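NmrA family protein (Shigella flexneri 2a, PDB 3QVO) is of unknown function but, as a Rossmann-fold protein of the NmrA family, probably binds NAD(P). Local coordinates at residues I121-L126 and T166-A171; I179-T184 and A201-D206; G33-H38 and Y93-G98; P170-D175 and G192-R197. One frame throughout, in Å; residues are numbered along the deposited sequence.

Contact 1. Residues I121-L126 and T166-A171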
loop_
_atom_site.group_PDB
_atom_site.type_symbol
_atom_site.label_atom_id
_atom_site.label_comp_id
_atom_site.label_asym_id
_atom_site.label_seq_id
_atom_site.Cartn_x
_atom_site.Cartn_y
_atom_site.Cartn_z
ATOM N N ILE A 121 -1.574 5.401 2.397
ATOM C CA ILE A 121 -2.052 4.013 2.525
ATOM C C ILE A 121 -0.809 3.165 2.366
ATOM O O ILE A 121 -0.132 3.249 1.335
ATOM C CB ILE A 121 -3.088 3.650 1.431
ATOM C CG1 ILE A 121 -4.256 4.630 1.481
ATOM C CG2 ILE A 121 -3.573 2.223 1.623
ATOM C CD1 ILE A 121 -5.236 4.538 0.301
ATOM N N PHE A 122 -0.456 2.410 3.404
ATOM C CA PHE A 122 0.819 1.737 3.441
ATOM C C PHE A 122 0.616 0.247 3.766
ATOM O O PHE A 122 0.086 -0.123 4.839
ATOM C CB PHE A 122 1.717 2.409 4.474
ATOM C CG PHE A 122 3.222 2.114 4.320
ATOM C CD1 PHE A 122 3.770 0.948 4.779
ATOM C CD2 PHE A 122 4.081 3.048 3.760
ATOM C CE1 PHE A 122 5.152 0.713 4.666
ATOM C CE2 PHE A 122 5.445 2.820 3.632
ATOM C CZ PHE A 122 5.979 1.661 4.078
ATOM N N VAL A 123 1.041 -0.585 2.823
ATOM C CA VAL A 123 0.882 -2.041 2.928
ATOM C C VAL A 123 2.098 -2.630 3.525
ATOM O O VAL A 123 3.204 -2.402 3.026
ATOM C CB VAL A 123 0.622 -2.709 1.574
ATOM C CG1 VAL A 123 0.476 -4.266 1.762
ATOM C CG2 VAL A 123 -0.643 -2.147 0.980
ATOM N N LEU A 124 1.909 -3.368 4.624
ATOM C CA LEU A 124 2.994 -4.154 5.193
ATOM C C LEU A 124 2.681 -5.633 5.090
ATOM O O LEU A 124 1.888 -6.196 5.873
ATOM C CB LEU A 124 3.300 -3.741 6.642
ATOM C CG LEU A 124 4.012 -2.381 6.801
ATOM C CD1 LEU A 124 3.847 -1.852 8.227
ATOM C CD2 LEU A 124 5.502 -2.477 6.425
ATOM N N SER A 125 3.386 -6.264 4.157
ATOM C CA SER A 125 3.194 -7.652 3.804
ATOM C C SER A 125 4.563 -8.256 3.663
ATOM O O SER A 125 5.401 -7.677 2.990
ATOM C CB SER A 125 2.457 -7.724 2.448
ATOM O OG SER A 125 2.265 -9.053 2.023
ATOM N N LEU A 126 4.816 -9.418 4.246
ATOM C CA LEU A 126 6.206 -9.900 4.283
ATOM C C LEU A 126 6.700 -10.408 2.947
ATOM O O LEU A 126 7.888 -10.304 2.651
ATOM C CB LEU A 126 6.412 -11.036 5.275
ATOM C CG LEU A 126 6.367 -10.802 6.779
ATOM C CD1 LEU A 126 6.753 -12.162 7.415
ATOM C CD2 LEU A 126 7.267 -9.641 7.234
ATOM N N THR A 166 -3.273 5.033 6.870
ATOM C CA THR A 166 -3.901 3.759 7.087
ATOM C C THR A 166 -2.817 2.719 6.797
ATOM O O THR A 166 -2.235 2.715 5.712
ATOM C CB THR A 166 -5.051 3.538 6.145
ATOM O OG1 THR A 166 -5.984 4.645 6.203
ATOM C CG2 THR A 166 -5.731 2.193 6.450
ATOM N N ILE A 167 -2.518 1.869 7.775
ATOM C CA ILE A 167 -1.567 0.774 7.589
ATOM C C ILE A 167 -2.422 -0.446 7.352
ATOM O O ILE A 167 -3.398 -0.672 8.058
ATOM C CB ILE A 167 -0.640 0.560 8.847
ATOM C CG1 ILE A 167 0.319 1.738 8.989
ATOM C CG2 ILE A 167 0.140 -0.716 8.734
ATOM C CD1 ILE A 167 0.868 1.995 10.407
ATOM N N LEU A 168 -2.055 -1.222 6.346
ATOM C CA LEU A 168 -2.820 -2.361 5.942
ATOM C C LEU A 168 -1.919 -3.544 6.071
ATOM O O LEU A 168 -0.799 -3.537 5.524
ATOM C CB LEU A 168 -3.301 -2.252 4.489
ATOM C CG LEU A 168 -4.277 -1.154 4.095
ATOM C CD1 LEU A 168 -4.717 -1.345 2.629
ATOM C CD2 LEU A 168 -5.478 -1.164 5.033
ATOM N N ARG A 169 -2.436 -4.555 6.766
ATOM C CA ARG A 169 -1.694 -5.758 7.145
ATOM C C ARG A 169 -2.405 -6.986 6.670
ATOM O O ARG A 169 -3.296 -7.457 7.346
ATOM C CB ARG A 169 -1.567 -5.847 8.675
ATOM C CG ARG A 169 -0.444 -5.022 9.198
ATOM C CD ARG A 169 -0.466 -4.852 10.679
ATOM N NE ARG A 169 -1.769 -4.605 11.287
ATOM C CZ ARG A 169 -2.519 -5.506 11.902
ATOM N NH1 ARG A 169 -2.139 -6.772 11.958
ATOM N NH2 ARG A 169 -3.669 -5.143 12.460
ATOM N N PRO A 170 -2.038 -7.487 5.485
ATOM C CA PRO A 170 -2.694 -8.641 4.897
ATOM C C PRO A 170 -2.131 -9.981 5.286
ATOM O O PRO A 170 -0.906 -10.136 5.407
ATOM C CB PRO A 170 -2.492 -8.448 3.392
ATOM C CG PRO A 170 -1.343 -7.530 3.273
ATOM C CD PRO A 170 -1.334 -6.680 4.482
ATOM N N ALA A 171 -3.059 -10.931 5.411
ATOM C CA ALA A 171 -2.781 -12.306 5.627
ATOM C C ALA A 171 -2.064 -12.805 4.397
ATOM O O ALA A 171 -1.744 -12.019 3.504
ATOM C CB ALA A 171 -4.079 -13.070 5.888
HETATM O O HOH W 1 0.823 -8.366 6.936
#
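Phe122 is bound to the neighbouring strand at both its N and its O: its N donates to Thr166 O (2.9 Å) and its O accepts from Leu168 N (2.8 Å). Leu124 N then continues to Leu168 O at 2.9 Å, the alternating pattern of two parallel strands, whose directions differ by 26°, the twist of the sheet. Leu168 carries much of the side-chain contact. Its CB lies 4.0 Å from Phe122 O and more loosely against Val123 CG2. With CG turned anti to the carbonyl carbon (chi1 -64°), CD1 comes to rest 3.9 Å from Ile121 CG2, the two side chains running alongside each other in the same direction. Its other methyl, CD2, continues to Leu203 of helix 197-209, which packs on this face. On the face of Phe122 and Ile167, Leu124 CD1 meets Ile167 CG2 at 3.9 Å, while Leu124 CG lies in plane at the edge of the Phe122 ring; helix 149-159 covers this side through Ile158. Beyond Leu168 the strands spread, and Pro170 has no N-H to offer Leu124 O. Its CD sits 3.5 Å from that oxygen instead, and a water donates to both Leu124 O, at 2.6 Å, and Pro170 O. The proline CG also touches Val123 CG1 and Ser125 CB. Three direct backbone bonds thus join the strands within the buried sheet, and a water bridges them at its C-terminal end, while the side chains present an apolar surface to a helix layer on each face.

Contact 2. Residues I179-T184 and A201-D206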
loop_
_atom_site.group_PDB
_atom_site.type_symbol
_atom_site.label_atom_id
_atom_site.label_comp_id
_atom_site.label_asym_id
_atom_site.label_seq_id
_atom_site.Cartn_x
_atom_site.Cartn_y
_atom_site.Cartn_z
ATOM N N ILE A 179 -13.156 -11.146 -4.353
ATOM C CA ILE A 179 -13.084 -10.072 -3.396
ATOM C C ILE A 179 -13.892 -10.529 -2.207
ATOM O O ILE A 179 -15.107 -10.542 -2.259
ATOM C CB ILE A 179 -13.662 -8.763 -3.947
ATOM C CG1 ILE A 179 -12.768 -8.218 -5.070
ATOM C CG2 ILE A 179 -13.801 -7.750 -2.815
ATOM C CD1 ILE A 179 -13.439 -7.072 -5.931
ATOM N N ASP A 180 -13.208 -10.943 -1.143
ATOM C CA ASP A 180 -13.873 -11.540 0.026
ATOM C C ASP A 180 -12.989 -11.319 1.257
ATOM O O ASP A 180 -11.951 -11.970 1.428
ATOM C CB ASP A 180 -14.143 -13.038 -0.222
ATOM C CG ASP A 180 -15.027 -13.675 0.850
ATOM O OD1 ASP A 180 -15.592 -12.938 1.681
ATOM O OD2 ASP A 180 -15.161 -14.924 0.874
ATOM N N TYR A 181 -13.376 -10.373 2.100
ATOM C CA TYR A 181 -12.514 -9.996 3.198
ATOM C C TYR A 181 -13.247 -9.394 4.372
ATOM O O TYR A 181 -14.445 -9.076 4.299
ATOM C CB TYR A 181 -11.404 -9.061 2.718
ATOM C CG TYR A 181 -11.845 -7.662 2.354
ATOM C CD1 TYR A 181 -12.008 -6.677 3.322
ATOM C CD2 TYR A 181 -12.070 -7.314 1.031
ATOM C CE1 TYR A 181 -12.412 -5.399 2.980
ATOM C CE2 TYR A 181 -12.470 -6.033 0.677
ATOM C CZ TYR A 181 -12.637 -5.081 1.654
ATOM O OH TYR A 181 -13.025 -3.812 1.280
ATOM N N GLU A 182 -12.492 -9.307 5.466
ATOM C CA GLU A 182 -12.919 -8.712 6.727
ATOM C C GLU A 182 -11.665 -8.166 7.396
ATOM O O GLU A 182 -10.560 -8.574 7.062
ATOM C CB GLU A 182 -13.648 -9.724 7.621
ATOM C CG GLU A 182 -12.796 -10.886 8.144
ATOM C CD GLU A 182 -13.622 -11.949 8.875
ATOM O OE1 GLU A 182 -14.841 -11.727 9.087
ATOM O OE2 GLU A 182 -13.051 -13.005 9.227
ATOM N N LEU A 183 -11.863 -7.245 8.332
ATOM C CA LEU A 183 -10.815 -6.435 8.875
ATOM C C LEU A 183 -10.722 -6.599 10.369
ATOM O O LEU A 183 -11.732 -6.700 11.050
ATOM C CB LEU A 183 -11.145 -4.972 8.604
ATOM C CG LEU A 183 -11.385 -4.606 7.148
ATOM C CD1 LEU A 183 -11.892 -3.170 7.070
ATOM C CD2 LEU A 183 -10.091 -4.802 6.360
ATOM N N THR A 184 -9.501 -6.572 10.879
ATOM C CA THR A 184 -9.244 -6.697 12.302
ATOM C C THR A 184 -8.433 -5.499 12.677
ATOM O O THR A 184 -7.633 -5.012 11.857
ATOM C CB THR A 184 -8.423 -7.966 12.615
ATOM O OG1 THR A 184 -7.365 -8.101 11.659
ATOM C CG2 THR A 184 -9.299 -9.206 12.574
ATOM N N ALA A 201 -6.626 -5.051 -2.955
ATOM C CA ALA A 201 -6.749 -3.958 -3.930
ATOM C C ALA A 201 -8.101 -3.272 -3.827
ATOM O O ALA A 201 -8.191 -2.044 -3.906
ATOM C CB ALA A 201 -6.514 -4.447 -5.351
ATOM N N ALA A 202 -9.153 -4.054 -3.643
ATOM C CA ALA A 202 -10.498 -3.495 -3.488
ATOM C C ALA A 202 -10.550 -2.550 -2.296
ATOM O O ALA A 202 -11.148 -1.505 -2.370
ATOM C CB ALA A 202 -11.507 -4.594 -3.334
ATOM N N LEU A 203 -9.940 -2.917 -1.188
ATOM C CA LEU A 203 -9.918 -2.028 -0.025
ATOM C C LEU A 203 -9.163 -0.739 -0.362
ATOM O O LEU A 203 -9.630 0.331 -0.079
ATOM C CB LEU A 203 -9.249 -2.704 1.183
ATOM C CG LEU A 203 -9.264 -1.895 2.503
ATOM C CD1 LEU A 203 -10.676 -1.397 2.993
ATOM C CD2 LEU A 203 -8.600 -2.711 3.606
ATOM N N ILE A 204 -7.983 -0.876 -0.942
ATOM C CA ILE A 204 -7.150 0.251 -1.249
ATOM C C ILE A 204 -7.966 1.218 -2.103
ATOM O O ILE A 204 -8.069 2.393 -1.771
ATOM C CB ILE A 204 -5.821 -0.193 -1.907
ATOM C CG1 ILE A 204 -4.976 -0.973 -0.891
ATOM C CG2 ILE A 204 -4.997 1.013 -2.408
ATOM C CD1 ILE A 204 -3.885 -1.799 -1.529
ATOM N N THR A 205 -8.629 0.692 -3.133
ATOM C CA THR A 205 -9.428 1.495 -4.032
ATOM C C THR A 205 -10.595 2.181 -3.336
ATOM O O THR A 205 -10.873 3.356 -3.602
ATOM C CB THR A 205 -9.900 0.653 -5.225
ATOM O OG1 THR A 205 -8.748 0.275 -6.003
ATOM C CG2 THR A 205 -10.804 1.457 -6.133
ATOM N N ASP A 206 -11.282 1.470 -2.437
ATOM C CA ASP A 206 -12.334 2.106 -1.649
ATOM C C ASP A 206 -11.797 3.269 -0.805
ATOM O O ASP A 206 -12.475 4.282 -0.679
ATOM C CB ASP A 206 -13.075 1.102 -0.784
ATOM C CG ASP A 206 -13.978 0.157 -1.610
ATOM O OD1 ASP A 206 -14.056 0.287 -2.872
ATOM O OD2 ASP A 206 -14.610 -0.730 -0.986
#
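Tyr181 brings its ring up to Ala202 and Leu203 of helix 197-209, crossing Leu203 at about a right angle. Tyr181 CZ is 4.2 Å from Leu203 CB, and the phenol OH runs on to within 3.8 Å of Leu203 CD1. The ring gets there because CG stands between the backbone N and the carbonyl carbon (chi1 72°), a torsion that directs the ring toward the helix. Asp206 OD2 approaches the same hydroxyl to 4.1 Å, too long for a direct bond. Residues on both sides of Tyr181 extend the apolar patch. Ile179 CG2 lies 3.9 Å from Ala202 CB, and Leu183 CD2 meets Leu203 CD2 at 3.8 Å, so that the two branches of Leu203 serve different partners. Within the helix, Ala201 O takes the Thr205 N-H and also the Thr205 hydroxyl, at 3.2 Å from OG1. Ile221 of strand 217-222 touches Tyr181, Leu183 and Leu203 and closes the cluster from the sheet. No hydrogen bond joins the two segments. Leu203 and Ile204 also pack on Leu168 of strand 164-174, placing the helix on one face of a Rossmann-type sheet, while strand 182-184 extends that sheet, antiparallel to strand 217-222.

Contact 3. Residues G33-H38 and Y93-G98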
loop_
_atom_site.group_PDB
_atom_site.type_symbol
_atom_site.label_atom_id
_atom_site.label_comp_id
_atom_site.label_asym_id
_atom_site.label_seq_id
_atom_site.Cartn_x
_atom_site.Cartn_y
_atom_site.Cartn_z
ATOM N N GLY A 33 4.306 -3.892 -8.480
ATOM C CA GLY A 33 3.863 -4.953 -7.577
ATOM C C GLY A 33 2.518 -5.549 -7.953
ATOM O O GLY A 33 1.687 -4.909 -8.605
ATOM N N GLN A 34 2.288 -6.772 -7.492
ATOM C CA GLN A 34 1.128 -7.539 -7.899
ATOM C C GLN A 34 -0.187 -7.038 -7.305
ATOM O O GLN A 34 -1.226 -7.152 -7.956
ATOM C CB GLN A 34 1.318 -9.020 -7.560
ATOM C CG GLN A 34 2.668 -9.631 -7.989
ATOM C CD GLN A 34 2.759 -11.110 -7.688
ATOM O OE1 GLN A 34 1.804 -11.863 -7.891
ATOM N NE2 GLN A 34 3.912 -11.535 -7.203
ATOM N N ILE A 35 -0.189 -6.535 -6.080
ATOM C CA ILE A 35 -1.386 -5.855 -5.577
ATOM C C ILE A 35 -1.577 -4.540 -6.321
ATOM O O ILE A 35 -2.719 -4.166 -6.690
ATOM C CB ILE A 35 -1.352 -5.581 -4.058
ATOM C CG1 ILE A 35 -1.534 -6.892 -3.265
ATOM C CG2 ILE A 35 -2.451 -4.631 -3.641
ATOM C CD1 ILE A 35 -0.982 -6.795 -1.812
ATOM N N ALA A 36 -0.474 -3.857 -6.574
ATOM C CA ALA A 36 -0.517 -2.593 -7.275
ATOM C C ALA A 36 -1.255 -2.705 -8.640
ATOM O O ALA A 36 -2.007 -1.800 -9.004
ATOM C CB ALA A 36 0.895 -2.018 -7.451
ATOM N N ARG A 37 -1.059 -3.816 -9.358
ATOM C CA ARG A 37 -1.580 -3.991 -10.712
ATOM C C ARG A 37 -3.093 -3.996 -10.768
ATOM O O ARG A 37 -3.689 -3.512 -11.738
ATOM C CB ARG A 37 -1.054 -5.279 -11.367
ATOM N N HIS A 38 -3.706 -4.535 -9.720
ATOM C CA HIS A 38 -5.147 -4.562 -9.601
ATOM C C HIS A 38 -5.631 -3.146 -9.270
ATOM O O HIS A 38 -6.637 -2.705 -9.784
ATOM C CB HIS A 38 -5.607 -5.521 -8.495
ATOM C CG HIS A 38 -5.274 -6.963 -8.727
ATOM N ND1 HIS A 38 -5.948 -7.750 -9.630
ATOM C CD2 HIS A 38 -4.404 -7.788 -8.099
ATOM C CE1 HIS A 38 -5.471 -8.982 -9.589
ATOM N NE2 HIS A 38 -4.536 -9.034 -8.659
ATOM N N TYR A 93 -0.020 5.760 -2.052
ATOM C CA TYR A 93 -0.260 4.378 -1.856
ATOM C C TYR A 93 1.069 3.683 -2.063
ATOM O O TYR A 93 1.640 3.727 -3.145
ATOM C CB TYR A 93 -1.332 3.880 -2.820
ATOM C CG TYR A 93 -1.249 2.378 -3.083
ATOM C CD1 TYR A 93 -0.883 1.516 -2.088
ATOM C CD2 TYR A 93 -1.581 1.835 -4.323
ATOM C CE1 TYR A 93 -0.791 0.173 -2.281
ATOM C CE2 TYR A 93 -1.472 0.444 -4.524
ATOM C CZ TYR A 93 -1.061 -0.356 -3.470
ATOM O OH TYR A 93 -0.936 -1.703 -3.584
ATOM N N ALA A 94 1.561 3.076 -0.983
ATOM C CA ALA A 94 2.837 2.433 -0.916
ATOM C C ALA A 94 2.615 0.943 -0.729
ATOM O O ALA A 94 1.889 0.514 0.179
ATOM C CB ALA A 94 3.647 2.970 0.257
ATOM N N ASN A 95 3.289 0.192 -1.596
ATOM C CA ASN A 95 3.302 -1.253 -1.603
ATOM C C ASN A 95 4.794 -1.564 -1.765
ATOM O O ASN A 95 5.244 -1.865 -2.897
ATOM C CB ASN A 95 2.437 -1.740 -2.814
ATOM C CG ASN A 95 2.264 -3.274 -2.873
ATOM O OD1 ASN A 95 2.565 -3.993 -1.853
ATOM N ND2 ASN A 95 1.831 -3.811 -4.091
ATOM N N LEU A 96 5.553 -1.426 -0.657
ATOM C CA LEU A 96 7.008 -1.485 -0.674
ATOM C C LEU A 96 7.567 -2.798 -0.193
ATOM O O LEU A 96 7.116 -3.358 0.821
ATOM C CB LEU A 96 7.599 -0.429 0.241
ATOM C CG LEU A 96 7.210 1.009 -0.077
ATOM C CD1 LEU A 96 7.791 1.818 1.032
ATOM C CD2 LEU A 96 7.686 1.419 -1.460
ATOM N N THR A 97 8.616 -3.248 -0.870
ATOM C CA THR A 97 9.205 -4.504 -0.520
ATOM C C THR A 97 10.681 -4.396 -0.221
ATOM O O THR A 97 11.379 -3.441 -0.613
ATOM C CB THR A 97 9.019 -5.550 -1.672
ATOM O OG1 THR A 97 9.629 -5.062 -2.881
ATOM C CG2 THR A 97 7.519 -5.801 -1.937
ATOM N N GLY A 98 11.139 -5.430 0.475
ATOM C CA GLY A 98 12.532 -5.829 0.418
ATOM C C GLY A 98 13.293 -5.355 1.621
ATOM O O GLY A 98 12.714 -5.141 2.703
#
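Helix 34-38 and strand 93-95 run in roughly opposite directions, their axes 144° apart and 9.2 Å from each other at closest approach, and the backbones come nearest at Ala36 and Asn95, whose CA atoms are 7.0 Å apart. Inside the helical turn, Arg37 N makes a weak hydrogen bond to Gly33 O. Ile35 and Tyr93 form the tightest side-chain contact, crossing at about a right angle with Ile35 CG2 3.3 Å from Tyr93 OH. The isoleucine methyl reaches the phenol because it stands anti to the backbone N, while CG1 takes the position beside it. Ala36 CA faces the edge of the Tyr93 ring near its plane, and Ala36 N is 3.7 Å from Tyr93 OH. The Gly-Ala-Gly-Gly run ending at Gly33, between the first strand and its helix, is the glycine-rich turn of a Rossmann fold; in relatives the N-terminus of this helix faces the cofactor phosphates. Strand 91-95 is hydrogen-bonded to that first strand, 24-29, through Tyr93 and Asn95. The Asn95 side chain, with CG anti to its N (chi1 -175°), reaches the opening of the helix and lies against Gly33, Ile35 and Ala36. Ile204 of helix 197-209 and Val123 of strand 119-123 also pack on Tyr93.

Contact 4. Residues P170-D175 and G192-R197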
loop_
_atom_site.group_PDB
_atom_site.type_symbol
_atom_site.label_atom_id
_atom_site.label_comp_id
_atom_site.label_asym_id
_atom_site.label_seq_id
_atom_site.Cartn_x
_atom_site.Cartn_y
_atom_site.Cartn_z
ATOM N N PRO A 170 -2.038 -7.487 5.485
ATOM C CA PRO A 170 -2.694 -8.641 4.897
ATOM C C PRO A 170 -2.131 -9.981 5.286
ATOM O O PRO A 170 -0.906 -10.136 5.407
ATOM C CB PRO A 170 -2.492 -8.448 3.392
ATOM C CG PRO A 170 -1.343 -7.530 3.273
ATOM C CD PRO A 170 -1.334 -6.680 4.482
ATOM N N ALA A 171 -3.059 -10.931 5.411
ATOM C CA ALA A 171 -2.781 -12.306 5.627
ATOM C C ALA A 171 -2.064 -12.805 4.397
ATOM O O ALA A 171 -1.744 -12.019 3.504
ATOM C CB ALA A 171 -4.079 -13.070 5.888
ATOM N N TRP A 172 -1.785 -14.105 4.373
ATOM C CA TRP A 172 -1.045 -14.741 3.271
ATOM C C TRP A 172 -1.757 -14.474 1.943
ATOM O O TRP A 172 -2.934 -14.769 1.794
ATOM C CB TRP A 172 -0.889 -16.258 3.523
ATOM C CG TRP A 172 0.242 -16.956 2.759
ATOM C CD1 TRP A 172 1.574 -16.914 3.058
ATOM C CD2 TRP A 172 0.120 -17.843 1.616
ATOM N NE1 TRP A 172 2.291 -17.700 2.171
ATOM C CE2 TRP A 172 1.425 -18.272 1.276
ATOM C CE3 TRP A 172 -0.961 -18.300 0.844
ATOM C CZ2 TRP A 172 1.679 -19.133 0.195
ATOM C CZ3 TRP A 172 -0.704 -19.156 -0.235
ATOM C CH2 TRP A 172 0.606 -19.566 -0.542
ATOM N N LEU A 173 -1.029 -13.932 0.984
ATOM C CA LEU A 173 -1.620 -13.508 -0.262
ATOM C C LEU A 173 -1.841 -14.648 -1.227
ATOM O O LEU A 173 -0.919 -15.397 -1.508
ATOM C CB LEU A 173 -0.747 -12.429 -0.898
ATOM C CG LEU A 173 -0.762 -11.099 -0.137
ATOM C CD1 LEU A 173 0.314 -10.193 -0.653
ATOM C CD2 LEU A 173 -2.122 -10.421 -0.228
ATOM N N THR A 174 -3.080 -14.793 -1.709
ATOM C CA THR A 174 -3.361 -15.628 -2.883
ATOM C C THR A 174 -3.693 -14.779 -4.121
ATOM O O THR A 174 -3.953 -13.540 -4.038
ATOM C CB THR A 174 -4.554 -16.553 -2.668
ATOM O OG1 THR A 174 -5.756 -15.786 -2.755
ATOM C CG2 THR A 174 -4.476 -17.258 -1.325
ATOM N N ASP A 175 -3.689 -15.472 -5.260
ATOM C CA ASP A 175 -4.047 -14.899 -6.544
ATOM C C ASP A 175 -5.454 -15.343 -6.981
ATOM O O ASP A 175 -5.813 -15.255 -8.160
ATOM C CB ASP A 175 -2.980 -15.251 -7.595
ATOM C CG ASP A 175 -1.748 -14.351 -7.497
ATOM O OD1 ASP A 175 -1.906 -13.094 -7.366
ATOM O OD2 ASP A 175 -0.608 -14.882 -7.556
ATOM N N GLY A 192 -8.091 -14.829 10.220
ATOM C CA GLY A 192 -7.927 -15.810 9.159
ATOM C C GLY A 192 -6.534 -15.924 8.615
ATOM O O GLY A 192 -5.684 -15.126 8.886
ATOM N N THR A 193 -6.342 -16.925 7.794
ATOM C CA THR A 193 -5.038 -17.333 7.317
ATOM C C THR A 193 -4.581 -16.688 6.011
ATOM O O THR A 193 -3.401 -16.518 5.812
ATOM C CB THR A 193 -5.106 -18.856 7.130
ATOM O OG1 THR A 193 -4.805 -19.480 8.393
ATOM C CG2 THR A 193 -4.173 -19.354 6.035
ATOM N N ILE A 194 -5.528 -16.396 5.109
ATOM C CA ILE A 194 -5.224 -15.972 3.739
ATOM C C ILE A 194 -6.120 -14.808 3.299
ATOM O O ILE A 194 -7.151 -14.527 3.914
ATOM C CB ILE A 194 -5.406 -17.119 2.733
ATOM C CG1 ILE A 194 -6.899 -17.501 2.580
ATOM C CG2 ILE A 194 -4.583 -18.380 3.134
ATOM C CD1 ILE A 194 -7.157 -18.818 1.852
ATOM N N VAL A 195 -5.720 -14.136 2.227
ATOM C CA VAL A 195 -6.574 -13.152 1.576
ATOM C C VAL A 195 -6.101 -12.939 0.158
ATOM O O VAL A 195 -4.908 -12.996 -0.119
ATOM C CB VAL A 195 -6.621 -11.824 2.357
ATOM C CG1 VAL A 195 -5.309 -11.066 2.254
ATOM C CG2 VAL A 195 -7.772 -10.993 1.891
ATOM N N SER A 196 -7.046 -12.758 -0.753
ATOM C CA SER A 196 -6.716 -12.495 -2.132
ATOM C C SER A 196 -6.132 -11.089 -2.286
ATOM O O SER A 196 -6.517 -10.132 -1.607
ATOM C CB SER A 196 -7.969 -12.643 -3.021
ATOM O OG SER A 196 -8.877 -11.551 -2.851
ATOM N N ARG A 197 -5.167 -10.984 -3.174
ATOM C CA ARG A 197 -4.641 -9.697 -3.579
ATOM C C ARG A 197 -5.763 -8.800 -4.106
ATOM O O ARG A 197 -5.794 -7.605 -3.847
ATOM C CB ARG A 197 -3.613 -9.913 -4.676
ATOM C CG ARG A 197 -2.331 -10.538 -4.191
ATOM C CD ARG A 197 -1.197 -10.368 -5.190
ATOM N NE ARG A 197 0.055 -10.892 -4.663
ATOM C CZ ARG A 197 0.351 -12.183 -4.549
ATOM N NH1 ARG A 197 1.516 -12.555 -4.039
ATOM N NH2 ARG A 197 -0.516 -13.107 -4.908
#
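Asp175 and Arg197 form a salt bridge, OD1 to NH2 at 2.8 Å, with carboxylate and guanidinium planes turned 24° apart; as a hydrogen bond it is weak, since the N-H...O angle is only 121°. The backbone of the same arginine is held more squarely, Arg197 N donating to Thr174 O at 3.0 Å with an angle of 169°. Earlier along the strands, Thr174 N binds Val195 O, Val195 N binds Trp172 O at 2.9 Å, and Trp172 N binds Thr193 O at a longer 3.2 Å. The arginine chain, extended from CG to NE, crosses Leu173 at about a right angle, and Leu173 CB sits over the centre of one guanidinium face, 3.8 Å from Arg197 CZ. Leu173 CD2 also packs on Val195 CG1 at 4.1 Å; that valine methyl fits in addition against Pro170 CB and Ala171 CB. On the face of the sheet that bears Trp172, Thr174 and Ile194, Thr174 CG2 comes up to Ile194 CB, with Trp172, modelled in two conformers, beside Ile194. Ser196 ends the short strand as N-cap of the next helix, its OG capping a backbone N there and also bonded to Ser199 OG. Gln34 and Ile35 of helix 34-43 also touch the Arg197 side chain. A short parallel strand, 194-196, thereby leads straight into helix 197-209, extending the sheet at the C-terminal end of strand 164-174, as suits an alpha/beta Rossmann-type fold.

Overall arrangement
One mixed sheet unites the four contacts. Strand 91-95 of contact 3 borders strand 119-123 of contact 1, where Ile121 O lies 2.9 Å from Ala94 N, a probable hydrogen bond. Contacts 1 and 4 share Pro170 and Ala171 on strand 164-174, their centres about 11 Å apart. Helix 197-209 ties contact 2 to the others: Leu168 CD1 is 3.5 Å from Ile204 CG1, and Ala201 CB is 3.4 Å from His38 CB. Ile35 of contact 3 packs on Leu173 of contact 4 (CD1 to CD1, 3.8 Å), and Gln34 OE1 is 3.7 Å from Arg197 CZ, placing the Asp175-Arg197 pair at the start of helix 34-43. The bound 5-mercapto-2-nitro-benzoic acid is lined by Lys83, Gln87 and Cys115, which belong to none of these contacts.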